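Local atomic coordinates of 6-pyruvoyl tetrahydrobiopterin synthase (Plasmodium vivax, PDB entry 3LX3), a protein that belongs to the 6-pyruvoyl tetrahydropterin synthase family, zinc-binding T-fold proteins that assemble from several copies of one chain. Residues Ile20-Phe32 with Val68-Cys82. Numbering follows the deposited sequence. Where two conformers were deposited one is given.
Sequences IAELLVESPLFSF and VIDFSILKEKVRKVC. With XTN (2-amino-1,5-dihydropteridine-4,6-dione), chain C.
F30 lies across V78, whose CG1 lies against one face of the ring, 3.5 Å from F30 CG; S27 CB covers the other face. K75 CG reaches the ring edge at CZ, lending its aliphatic part, while NZ bonds S171 and Q172 of a second subunit. C82 SG lies at the edge of the F32 ring, 5.4 Å from its centroid, a sulfur-aromatic contact.

Nearer the helix start, V25 CG1 packs on F71 CD1 at 3.5 Å, and L23 meets the same ring through CB and CD2; the compact, branched V25 and V78 suit close packing on rings. With CG anti to its carbonyl carbon (chi1 -75°), F71 swings its ring back toward the strand; one face lies against XTN, F71 CD2 3.2 Å from XTN C2. XTN N2 donates to I69 O (2.8 Å, 166°). D70 suits the N-cap because its carboxylate OD1 accepts from S72 N, and also lies 2.8 Å from XTN N8. T134 and E135 of the second subunit complete the XTN site at the subunit interface, as in other T-fold proteins.

The type I beta turn S27-F30, with S27 OG accepting from L29 N in an ST turn, leads to F30. Strand 20-27 crosses helix 71-82 at -44°, pairing with strand 48-61 on one side and a strand of the second subunit on the other, while helices 134-149 and 151-156 pack against V81 and I69, respectively.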
# COMPACT_ATOMS: atom_id res chain seq x y z
N ILE A 20 10.60 -27.61 -0.00
CA ILE A 20 11.24 -26.30 0.02
C ILE A 20 10.19 -25.23 0.25
O ILE A 20 9.08 -25.28 -0.32
CB ILE A 20 11.99 -25.99 -1.31
CG1 ILE A 20 13.14 -26.97 -1.53
CG2 ILE A 20 12.53 -24.52 -1.31
CD1 ILE A 20 13.60 -27.08 -2.98
N ALA A 21 10.52 -24.24 1.08
CA ALA A 21 9.71 -23.04 1.16
C ALA A 21 10.63 -21.84 1.14
O ALA A 21 11.77 -21.92 1.61
CB ALA A 21 8.77 -22.99 2.41
N GLU A 22 10.11 -20.74 0.63
CA GLU A 22 10.79 -19.43 0.62
C GLU A 22 10.07 -18.52 1.59
O GLU A 22 8.89 -18.32 1.46
CB GLU A 22 10.77 -18.85 -0.76
CG GLU A 22 11.38 -17.51 -0.93
CD GLU A 22 11.28 -17.08 -2.38
OE1 GLU A 22 10.40 -16.26 -2.72
OE2 GLU A 22 12.04 -17.60 -3.20
N LEU A 23 10.81 -17.96 2.55
CA LEU A 23 10.23 -17.05 3.51
C LEU A 23 10.63 -15.61 3.15
O LEU A 23 11.77 -15.37 2.70
CB LEU A 23 10.73 -17.35 4.91
CG LEU A 23 10.41 -18.73 5.44
CD1 LEU A 23 10.83 -18.82 6.90
CD2 LEU A 23 8.96 -19.16 5.25
N LEU A 24 9.70 -14.69 3.37
CA LEU A 24 9.92 -13.26 3.16
C LEU A 24 9.49 -12.52 4.40
O LEU A 24 8.34 -12.69 4.86
CB LEU A 24 9.09 -12.75 1.98
CG LEU A 24 9.10 -11.22 1.76
CD1 LEU A 24 10.48 -10.73 1.36
CD2 LEU A 24 8.06 -10.91 0.67
N VAL A 25 10.38 -11.69 4.91
CA VAL A 25 9.99 -10.77 5.95
C VAL A 25 10.26 -9.33 5.46
O VAL A 25 11.33 -9.00 4.97
CB VAL A 25 10.68 -11.02 7.33
CG1 VAL A 25 10.21 -12.35 7.90
CG2 VAL A 25 12.19 -10.92 7.26
N GLU A 26 9.21 -8.49 5.59
CA GLU A 26 9.21 -7.14 5.09
C GLU A 26 8.31 -6.28 5.92
O GLU A 26 7.19 -6.64 6.23
CB GLU A 26 8.81 -7.09 3.61
CG GLU A 26 7.34 -7.19 3.26
CD GLU A 26 7.12 -7.42 1.76
OE1 GLU A 26 7.94 -6.91 0.95
OE2 GLU A 26 6.16 -8.15 1.41
N SER A 27 8.77 -5.08 6.23
CA SER A 27 8.01 -4.22 7.14
C SER A 27 8.50 -2.80 7.04
O SER A 27 9.70 -2.58 6.94
CB SER A 27 8.21 -4.67 8.59
OG SER A 27 7.27 -3.97 9.44
N PRO A 28 7.57 -1.83 7.12
CA PRO A 28 8.07 -0.46 7.27
C PRO A 28 8.96 -0.27 8.53
O PRO A 28 9.71 0.72 8.62
CB PRO A 28 6.78 0.39 7.33
CG PRO A 28 5.69 -0.55 7.60
CD PRO A 28 6.10 -1.89 7.06
N LEU A 29 8.90 -1.21 9.47
CA LEU A 29 9.80 -1.24 10.63
C LEU A 29 11.28 -1.52 10.38
O LEU A 29 12.11 -1.18 11.20
CB LEU A 29 9.40 -2.36 11.57
CG LEU A 29 8.72 -2.08 12.90
CD1 LEU A 29 8.23 -3.44 13.44
CD2 LEU A 29 9.70 -1.42 13.89
N PHE A 30 11.58 -2.23 9.30
CA PHE A 30 12.95 -2.66 8.94
C PHE A 30 13.48 -1.49 8.13
O PHE A 30 13.74 -1.58 6.90
CB PHE A 30 12.97 -3.92 8.08
CG PHE A 30 12.26 -5.08 8.66
CD1 PHE A 30 11.87 -5.10 9.99
CD2 PHE A 30 11.98 -6.18 7.86
CE1 PHE A 30 11.21 -6.18 10.51
CE2 PHE A 30 11.31 -7.26 8.38
CZ PHE A 30 10.93 -7.25 9.71
N SER A 31 13.63 -0.39 8.84
CA SER A 31 13.97 0.89 8.24
C SER A 31 15.20 1.50 8.89
O SER A 31 15.45 1.29 10.09
CB SER A 31 12.81 1.89 8.38
OG SER A 31 12.48 2.10 9.75
N PHE A 32 15.94 2.26 8.11
CA PHE A 32 17.01 3.10 8.64
C PHE A 32 16.92 4.44 7.96
O PHE A 32 17.03 4.53 6.74
CB PHE A 32 18.43 2.48 8.57
CG PHE A 32 18.83 1.84 7.26
CD1 PHE A 32 19.72 2.48 6.39
CD2 PHE A 32 18.39 0.55 6.92
CE1 PHE A 32 20.16 1.83 5.24
CE2 PHE A 32 18.78 -0.02 5.74
CZ PHE A 32 19.66 0.61 4.91
N VAL A 68 10.62 -23.34 8.17
CA VAL A 68 11.98 -23.34 7.63
C VAL A 68 12.91 -22.84 8.75
O VAL A 68 13.86 -23.53 9.16
CB VAL A 68 12.16 -22.53 6.36
CG1 VAL A 68 13.66 -22.59 5.94
CG2 VAL A 68 11.26 -23.12 5.25
N ILE A 69 12.59 -21.66 9.25
CA ILE A 69 13.29 -20.99 10.36
C ILE A 69 12.24 -20.00 10.91
O ILE A 69 11.39 -19.47 10.17
CB ILE A 69 14.61 -20.35 9.89
CG1 ILE A 69 15.33 -19.64 11.03
CG2 ILE A 69 14.36 -19.40 8.75
CD1 ILE A 69 16.74 -19.20 10.63
N ASP A 70 12.22 -19.82 12.22
CA ASP A 70 11.25 -18.98 12.89
C ASP A 70 11.32 -17.53 12.38
O ASP A 70 12.35 -16.85 12.50
CB ASP A 70 11.54 -19.03 14.40
CG ASP A 70 10.47 -18.37 15.24
OD1 ASP A 70 9.62 -17.62 14.75
OD2 ASP A 70 10.51 -18.62 16.46
N PHE A 71 10.21 -17.03 11.84
CA PHE A 71 10.12 -15.62 11.44
C PHE A 71 10.59 -14.66 12.54
O PHE A 71 11.15 -13.59 12.24
CB PHE A 71 8.68 -15.20 11.09
CG PHE A 71 8.14 -15.69 9.75
CD1 PHE A 71 8.75 -15.41 8.54
CD2 PHE A 71 6.91 -16.34 9.72
CE1 PHE A 71 8.18 -15.84 7.33
CE2 PHE A 71 6.35 -16.75 8.49
CZ PHE A 71 7.00 -16.50 7.33
N SER A 72 10.31 -14.98 13.81
CA SER A 72 10.65 -14.02 14.89
C SER A 72 12.17 -13.77 15.00
O SER A 72 12.60 -12.67 15.31
CB SER A 72 10.11 -14.52 16.22
OG SER A 72 8.70 -14.70 16.17
N ILE A 73 12.97 -14.81 14.73
CA ILE A 73 14.42 -14.68 14.73
C ILE A 73 14.84 -13.78 13.58
O ILE A 73 15.68 -12.88 13.75
CB ILE A 73 15.11 -16.09 14.58
CG1 ILE A 73 14.73 -16.99 15.75
CG2 ILE A 73 16.63 -15.94 14.48
CD1 ILE A 73 15.18 -18.46 15.56
N LEU A 74 14.26 -14.01 12.41
CA LEU A 74 14.57 -13.19 11.23
C LEU A 74 14.26 -11.73 11.50
O LEU A 74 15.08 -10.85 11.22
CB LEU A 74 13.80 -13.65 9.98
CG LEU A 74 13.97 -15.12 9.63
CD1 LEU A 74 13.28 -15.43 8.30
CD2 LEU A 74 15.47 -15.54 9.61
N LYS A 75 13.09 -11.47 12.06
CA LYS A 75 12.69 -10.11 12.32
C LYS A 75 13.62 -9.44 13.32
O LYS A 75 13.97 -8.27 13.16
CB LYS A 75 11.26 -10.06 12.79
CG LYS A 75 10.22 -10.39 11.70
CD LYS A 75 8.80 -10.23 12.23
CE LYS A 75 7.78 -10.02 11.11
NZ LYS A 75 6.35 -10.01 11.62
N GLU A 76 13.96 -10.17 14.38
CA GLU A 76 14.82 -9.63 15.45
C GLU A 76 16.15 -9.19 14.87
O GLU A 76 16.61 -8.09 15.14
CB GLU A 76 15.03 -10.68 16.54
CG GLU A 76 15.97 -10.25 17.65
CD GLU A 76 16.19 -11.35 18.66
OE1 GLU A 76 15.21 -12.03 19.01
OE2 GLU A 76 17.36 -11.54 19.08
N LYS A 77 16.73 -10.06 14.04
CA LYS A 77 18.05 -9.79 13.47
C LYS A 77 18.02 -8.70 12.40
O LYS A 77 18.93 -7.85 12.39
CB LYS A 77 18.71 -11.05 12.94
CG LYS A 77 18.91 -12.11 14.02
CD LYS A 77 19.67 -11.61 15.25
CE LYS A 77 19.84 -12.74 16.27
NZ LYS A 77 20.39 -12.16 17.51
N VAL A 78 16.98 -8.66 11.55
CA VAL A 78 16.85 -7.53 10.60
C VAL A 78 16.69 -6.19 11.35
O VAL A 78 17.34 -5.21 11.01
CB VAL A 78 15.68 -7.72 9.59
CG1 VAL A 78 15.49 -6.45 8.72
CG2 VAL A 78 15.93 -9.00 8.71
N ARG A 79 15.86 -6.16 12.39
CA ARG A 79 15.69 -4.93 13.17
C ARG A 79 17.02 -4.51 13.79
O ARG A 79 17.35 -3.33 13.79
CB ARG A 79 14.64 -5.08 14.27
CG ARG A 79 13.20 -5.24 13.78
CD ARG A 79 12.18 -5.36 14.94
NE ARG A 79 12.76 -5.82 16.21
CZ ARG A 79 12.53 -6.98 16.83
NH1 ARG A 79 11.71 -7.94 16.34
NH2 ARG A 79 13.16 -7.21 17.99
N LYS A 80 17.78 -5.46 14.32
CA LYS A 80 19.08 -5.15 14.94
C LYS A 80 20.04 -4.47 13.95
O LYS A 80 20.66 -3.43 14.26
CB LYS A 80 19.71 -6.43 15.50
CG LYS A 80 21.04 -6.19 16.18
CD LYS A 80 21.60 -7.46 16.81
CE LYS A 80 22.83 -7.11 17.65
NZ LYS A 80 23.65 -8.30 17.99
N VAL A 81 20.16 -5.04 12.75
CA VAL A 81 21.06 -4.49 11.71
C VAL A 81 20.57 -3.12 11.30
O VAL A 81 21.34 -2.17 11.25
CB VAL A 81 21.19 -5.42 10.50
CG1 VAL A 81 21.97 -4.77 9.36
CG2 VAL A 81 21.87 -6.69 10.94
N CYS A 82 19.28 -3.00 11.04
CA CYS A 82 18.71 -1.67 10.71
C CYS A 82 18.97 -0.62 11.77
O CYS A 82 19.31 0.52 11.46
CB CYS A 82 17.19 -1.75 10.47
SG CYS A 82 16.67 -2.55 8.98
N1 XTN C . 7.83 -18.76 11.70
C2 XTN C . 7.60 -19.39 10.53
N2 XTN C . 8.62 -19.78 9.74
N3 XTN C . 6.28 -19.72 10.15
C4 XTN C . 5.21 -19.36 10.88
O4 XTN C . 4.06 -19.64 10.46
N5 XTN C . 4.47 -18.26 12.88
C6 XTN C . 4.74 -17.61 14.05
O6 XTN C . 3.82 -17.26 14.78
C7 XTN C . 6.10 -17.38 14.43
N8 XTN C . 7.07 -17.78 13.61
C4A XTN C . 5.48 -18.66 12.06
C8A XTN C . 6.79 -18.39 12.45